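Local atomic coordinates of transmembrane beta-barrels (Synthetic construct, PDB entry 6X9Z), a protein that forms a de novo designed eight-stranded antiparallel beta-barrel, intended to span a lipid membrane. Residues M1-G6 with Q29-P34; E67-A72 with G89-V94. All coordinates share one frame; numbering follows the deposited sequence.

Contact 1 (M1-G6 with Q29-P34)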
loop_
_atom_site.group_PDB
_atom_site.type_symbol
_atom_site.label_atom_id
_atom_site.label_comp_id
_atom_site.label_asym_id
_atom_site.label_seq_id
_atom_site.Cartn_x
_atom_site.Cartn_y
_atom_site.Cartn_z
ATOM N N MET A 1 -5.713 -7.069 18.088
ATOM C CA MET A 1 -5.950 -5.641 18.267
ATOM C C MET A 1 -6.460 -4.966 16.993
ATOM O O MET A 1 -6.363 -5.522 15.897
ATOM C CB MET A 1 -4.675 -4.945 18.746
ATOM C CG MET A 1 -4.444 -5.061 20.240
ATOM S SD MET A 1 -4.161 -6.760 20.758
ATOM C CE MET A 1 -2.447 -6.965 20.287
ATOM N N GLU A 2 -6.980 -3.753 17.156
ATOM C CA GLU A 2 -7.666 -3.004 16.112
ATOM C C GLU A 2 -6.800 -1.858 15.600
ATOM O O GLU A 2 -5.752 -1.528 16.160
ATOM C CB GLU A 2 -8.992 -2.434 16.636
ATOM C CG GLU A 2 -9.974 -3.460 17.180
ATOM C CD GLU A 2 -11.200 -2.817 17.825
ATOM O OE1 GLU A 2 -11.331 -1.575 17.772
ATOM O OE2 GLU A 2 -12.032 -3.559 18.387
ATOM N N GLN A 3 -7.262 -1.243 14.516
ATOM C CA GLN A 3 -6.750 0.060 14.130
ATOM C C GLN A 3 -7.347 1.135 15.032
ATOM O O GLN A 3 -8.395 0.946 15.653
ATOM C CB GLN A 3 -7.102 0.389 12.680
ATOM C CG GLN A 3 -6.559 -0.554 11.633
ATOM C CD GLN A 3 -7.138 -0.251 10.266
ATOM O OE1 GLN A 3 -6.418 -0.197 9.267
ATOM N NE2 GLN A 3 -8.452 -0.047 10.215
ATOM N N LYS A 4 -6.672 2.278 15.085
ATOM C CA LYS A 4 -7.239 3.458 15.718
ATOM C C LYS A 4 -7.934 4.277 14.644
ATOM O O LYS A 4 -7.247 4.889 13.812
ATOM C CB LYS A 4 -6.152 4.284 16.402
ATOM C CG LYS A 4 -6.682 5.441 17.229
ATOM C CD LYS A 4 -7.590 4.930 18.331
ATOM C CE LYS A 4 -8.014 6.033 19.277
ATOM N NZ LYS A 4 -8.844 5.464 20.369
ATOM N N PRO A 5 -9.266 4.304 14.596
ATOM C CA PRO A 5 -9.958 5.042 13.531
ATOM C C PRO A 5 -9.527 6.500 13.491
ATOM O O PRO A 5 -9.423 7.168 14.524
ATOM C CB PRO A 5 -11.437 4.896 13.906
ATOM C CG PRO A 5 -11.490 3.600 14.641
ATOM C CD PRO A 5 -10.215 3.567 15.448
ATOM N N GLY A 6 -9.265 6.985 12.278
ATOM C CA GLY A 6 -8.723 8.308 12.076
ATOM C C GLY A 6 -7.218 8.350 11.939
ATOM O O GLY A 6 -6.669 9.422 11.661
ATOM N N GLN A 29 -2.675 5.800 3.729
ATOM C CA GLN A 29 -3.660 4.834 4.191
ATOM C C GLN A 29 -4.373 5.433 5.392
ATOM O O GLN A 29 -3.730 5.796 6.383
ATOM C CB GLN A 29 -3.001 3.499 4.546
ATOM C CG GLN A 29 -2.413 2.772 3.336
ATOM C CD GLN A 29 -1.721 1.467 3.696
ATOM O OE1 GLN A 29 -1.373 1.232 4.854
ATOM N NE2 GLN A 29 -1.523 0.607 2.699
ATOM N N TYR A 30 -5.694 5.543 5.301
ATOM C CA TYR A 30 -6.506 6.158 6.339
ATOM C C TYR A 30 -7.465 5.112 6.889
ATOM O O TYR A 30 -8.291 4.574 6.146
ATOM C CB TYR A 30 -7.264 7.367 5.789
ATOM C CG TYR A 30 -8.145 8.048 6.810
ATOM C CD1 TYR A 30 -9.513 7.829 6.824
ATOM C CD2 TYR A 30 -7.608 8.901 7.765
ATOM C CE1 TYR A 30 -10.323 8.438 7.755
ATOM C CE2 TYR A 30 -8.413 9.518 8.703
ATOM C CZ TYR A 30 -9.771 9.280 8.689
ATOM O OH TYR A 30 -10.593 9.883 9.607
ATOM N N ALA A 31 -7.345 4.821 8.182
ATOM C CA ALA A 31 -8.221 3.857 8.839
ATOM C C ALA A 31 -9.561 4.525 9.118
ATOM O O ALA A 31 -9.640 5.460 9.921
ATOM C CB ALA A 31 -7.584 3.344 10.128
ATOM N N VAL A 32 -10.618 4.049 8.453
ATOM C CA VAL A 32 -11.955 4.609 8.637
ATOM C C VAL A 32 -12.739 3.918 9.743
ATOM O O VAL A 32 -13.755 4.464 10.199
ATOM C CB VAL A 32 -12.776 4.530 7.334
ATOM C CG1 VAL A 32 -12.059 5.263 6.201
ATOM C CG2 VAL A 32 -13.022 3.082 6.962
ATOM N N SER A 33 -12.309 2.740 10.182
ATOM C CA SER A 33 -13.005 1.958 11.196
ATOM C C SER A 33 -11.971 1.065 11.878
ATOM O O SER A 33 -10.788 1.095 11.513
ATOM C CB SER A 33 -14.147 1.135 10.569
ATOM O OG SER A 33 -13.663 0.201 9.621
ATOM N N PRO A 34 -12.369 0.282 12.894
ATOM C CA PRO A 34 -11.380 -0.600 13.543
ATOM C C PRO A 34 -10.638 -1.542 12.608
ATOM O O PRO A 34 -9.495 -1.909 12.912
ATOM C CB PRO A 34 -12.229 -1.374 14.557
ATOM C CG PRO A 34 -13.229 -0.382 14.984
ATOM C CD PRO A 34 -13.580 0.410 13.731
#

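Contact 2 (E67-A72 with G89-V94)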
loop_
_atom_site.group_PDB
_atom_site.type_symbol
_atom_site.label_atom_id
_atom_site.label_comp_id
_atom_site.label_asym_id
_atom_site.label_seq_id
_atom_site.Cartn_x
_atom_site.Cartn_y
_atom_site.Cartn_z
ATOM N N GLU A 67 1.306 -5.410 12.057
ATOM C CA GLU A 67 -0.022 -4.996 11.610
ATOM C C GLU A 67 -0.251 -5.522 10.201
ATOM O O GLU A 67 0.078 -4.857 9.210
ATOM C CB GLU A 67 -0.181 -3.476 11.659
ATOM C CG GLU A 67 -1.536 -3.005 11.149
ATOM C CD GLU A 67 -1.760 -1.516 11.316
ATOM O OE1 GLU A 67 -0.824 -0.801 11.730
ATOM O OE2 GLU A 67 -2.886 -1.058 11.033
ATOM N N PRO A 68 -0.811 -6.722 10.072
ATOM C CA PRO A 68 -1.078 -7.273 8.741
ATOM C C PRO A 68 -2.225 -6.540 8.063
ATOM O O PRO A 68 -3.075 -5.925 8.708
ATOM C CB PRO A 68 -1.452 -8.733 9.027
ATOM C CG PRO A 68 -1.038 -8.988 10.458
ATOM C CD PRO A 68 -1.141 -7.672 11.145
ATOM N N TYR A 69 -2.247 -6.624 6.734
ATOM C CA TYR A 69 -3.333 -6.029 5.971
ATOM C C TYR A 69 -3.463 -6.744 4.635
ATOM O O TYR A 69 -2.489 -7.280 4.100
ATOM C CB TYR A 69 -3.122 -4.521 5.750
ATOM C CG TYR A 69 -1.951 -4.170 4.863
ATOM C CD1 TYR A 69 -2.125 -3.975 3.499
ATOM C CD2 TYR A 69 -0.671 -4.032 5.387
ATOM C CE1 TYR A 69 -1.062 -3.658 2.680
ATOM C CE2 TYR A 69 0.403 -3.714 4.571
ATOM C CZ TYR A 69 0.198 -3.529 3.218
ATOM O OH TYR A 69 1.258 -3.213 2.402
ATOM N N VAL A 70 -4.687 -6.766 4.124
ATOM C CA VAL A 70 -4.973 -7.151 2.750
ATOM C C VAL A 70 -5.745 -5.997 2.130
ATOM O O VAL A 70 -6.534 -5.333 2.811
ATOM C CB VAL A 70 -5.758 -8.481 2.663
ATOM C CG1 VAL A 70 -7.090 -8.376 3.385
ATOM C CG2 VAL A 70 -5.952 -8.920 1.207
ATOM N N LYS A 71 -5.477 -5.715 0.860
ATOM C CA LYS A 71 -6.099 -4.564 0.231
ATOM C C LYS A 71 -6.308 -4.854 -1.242
ATOM O O LYS A 71 -5.637 -5.705 -1.832
ATOM C CB LYS A 71 -5.258 -3.296 0.414
ATOM C CG LYS A 71 -4.012 -3.240 -0.447
ATOM C CD LYS A 71 -3.248 -1.948 -0.210
ATOM C CE LYS A 71 -2.081 -1.817 -1.178
ATOM N NZ LYS A 71 -1.251 -0.613 -0.909
ATOM N N ALA A 72 -7.265 -4.139 -1.825
ATOM C CA ALA A 72 -7.523 -4.210 -3.252
ATOM C C ALA A 72 -7.992 -2.842 -3.718
ATOM O O ALA A 72 -8.568 -2.071 -2.946
ATOM C CB ALA A 72 -8.562 -5.285 -3.598
ATOM N N GLY A 89 0.074 -7.539 2.741
ATOM C CA GLY A 89 1.311 -7.116 3.357
ATOM C C GLY A 89 1.228 -6.941 4.856
ATOM O O GLY A 89 0.284 -7.409 5.500
ATOM N N ALA A 90 2.223 -6.273 5.425
ATOM C CA ALA A 90 2.174 -5.971 6.845
ATOM C C ALA A 90 3.044 -4.759 7.131
ATOM O O ALA A 90 3.959 -4.434 6.367
ATOM C CB ALA A 90 2.626 -7.165 7.693
ATOM N N LEU A 91 2.731 -4.092 8.233
ATOM C CA LEU A 91 3.527 -2.987 8.746
ATOM C C LEU A 91 4.235 -3.436 10.014
ATOM O O LEU A 91 3.600 -3.969 10.929
ATOM C CB LEU A 91 2.652 -1.766 9.033
ATOM C CG LEU A 91 1.950 -1.166 7.822
ATOM C CD1 LEU A 91 1.009 -0.063 8.258
ATOM C CD2 LEU A 91 2.980 -0.634 6.855
ATOM N N TYR A 92 5.541 -3.221 10.060
ATOM C CA TYR A 92 6.372 -3.578 11.205
ATOM C C TYR A 92 6.775 -2.282 11.901
ATOM O O TYR A 92 7.653 -1.560 11.423
ATOM C CB TYR A 92 7.585 -4.387 10.755
ATOM C CG TYR A 92 7.213 -5.695 10.092
ATOM C CD1 TYR A 92 6.973 -5.767 8.724
ATOM C CD2 TYR A 92 7.084 -6.855 10.841
ATOM C CE1 TYR A 92 6.629 -6.964 8.124
ATOM C CE2 TYR A 92 6.739 -8.052 10.254
ATOM C CZ TYR A 92 6.512 -8.104 8.898
ATOM O OH TYR A 92 6.164 -9.305 8.323
ATOM N N ARG A 93 6.125 -1.987 13.025
ATOM C CA ARG A 93 6.427 -0.770 13.768
ATOM C C ARG A 93 7.872 -0.779 14.244
ATOM O O ARG A 93 8.338 -1.754 14.843
ATOM C CB ARG A 93 5.468 -0.632 14.953
ATOM C CG ARG A 93 6.001 0.147 16.153
ATOM C CD ARG A 93 6.549 -0.799 17.217
ATOM N NE ARG A 93 6.338 -0.319 18.578
ATOM C CZ ARG A 93 6.598 -1.037 19.664
ATOM N NH1 ARG A 93 6.372 -0.529 20.869
ATOM N NH2 ARG A 93 7.082 -2.267 19.544
ATOM N N VAL A 94 8.590 0.306 13.964
ATOM C CA VAL A 94 9.940 0.492 14.485
ATOM C C VAL A 94 10.059 1.710 15.383
ATOM O O VAL A 94 11.052 1.824 16.117
ATOM C CB VAL A 94 10.984 0.565 13.351
ATOM C CG1 VAL A 94 11.110 -0.787 12.669
ATOM C CG2 VAL A 94 10.619 1.646 12.349
#

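Contact 1 (M1-G6 with Q29-P34)
The N-terminal segment Met1-Gly6 folds over the turn that joins strands 22-31 and 36-45 at one end of the barrel, and Gln3 and Gly6 bond to residues 31-34, where strand 22-31 runs out into that turn. Gln3 N donates to Pro34 O at 2.8 Å, in the carbonyl plane and on a lone pair. Further along, Gly6 N meets Ala31 O at 2.8 Å in a nearly straight bond, 174° at the hydrogen. Between these two bonds the Gln3 side chain extends toward Ala31 and Ser33. Its CG lies beside the backbone N (chi1 -61°) and the chain runs extended from there, which carries the amide past the Ala31 methyl, with NE2 3.5 Å from Ala31 CB. NE2 also gives a weak, bent bond to Ser33 O at 2.9 Å. Its stronger partner is Leu36 O at the start of strand 36-45, so one amide nitrogen serves two carbonyls. With Gln3 cut back to an alanine, the Ser33 and Leu36 carbonyls would probably lose this donor and a gap open beside the Ala31 methyl. Pro5 CG packs on Pro34 CD at 3.9 Å. Glu2 lies alongside Pro34, its OE1 3.3 Å from Pro34 CB. The Tyr30 ring reaches Gly6, with CE2 3.4 Å from Gly6 O. Gly6 has a positive phi of 95°, a backbone shape in which any CB would be blocked by the carbonyl O of Pro5. The neighbouring strands continue the contact: Ala31 bonds through its backbone to Thr7, just before strand 8-17, and Gln3 touches Phe37 of strand 36-45.

Contact 2 (E67-A72 with G89-V94)
Strands 66-77 and 82-93 pair antiparallel here, with short-segment axes 4.4 Å apart at the closest and N-to-C directions 155° apart. Glu67 with Leu91 and Tyr69 with Gly89 are hydrogen-bonded pairs, each joined by two N-H to carbonyl bonds of 2.9 Å. Pro68 and Ala90 form the non-hydrogen-bonded pair between them, their CA atoms 4.0 Å apart. The proline has no N-H, and this position asks none of it. Instead Pro68 CA lies 3.5 Å from Gly89 O, and Ala90 CA lies 3.4 Å from Glu67 O, both as CA-H...O contacts.

Tyr69 shares a face of the sheet with Glu67 and Leu91. Its chi1 of 67° puts CG between the backbone N and the carbonyl carbon, and this swings the ring across to the partner strand. There it lies over Gly89, whose CA sits 4.0 Å from the ring centroid in a CH-pi contact. A CB on Gly89 would clash with Tyr69 OH, so the glycine lets the ring lie this low. This resembles the mortise-tenon tyrosine-glycine pairing of transmembrane beta-barrels. Ring atom CE2 comes within 4.4 Å of Leu91 CG. The hydroxyl of Tyr69 is hydrogen-bonded to Glu103 OE1 of strand 98-106. Glu67 and Leu91 run side by side in the same direction, with Glu67 OE1 4.0 Å from Leu91 CD1; Glu67 OE2 has a weak hydrogen bond to Ser59 OG.

The paired strands form a beta hairpin in the barrel wall, flanked by strand 49-59 (backbone bond Val70 to Val58) and strand 98-106 (backbone bond Ala90 to Val102).

Contact 1 is a surface contact at one end of the barrel, whereas contact 2 is partly buried in its wall. The centres of the two contacts are about 12 Å apart. Contact 1 fastens a loop segment to a turn by a few separate bonds, one of them from a side-chain amide, and by proline packing. Contact 2 is regular strand pairing, with an aromatic ring laid over a glycine. They hold different elements, but both reach the same closed sheet. They meet directly: Gln3 CG lies 3.8 Å from Glu67 OE2, and Gln29 NE2 lies 4.3 Å from Tyr69 CE1. Phe37 of strand 36-45 also lies against Tyr69, and against Gln29 and Lys71 of the same segments.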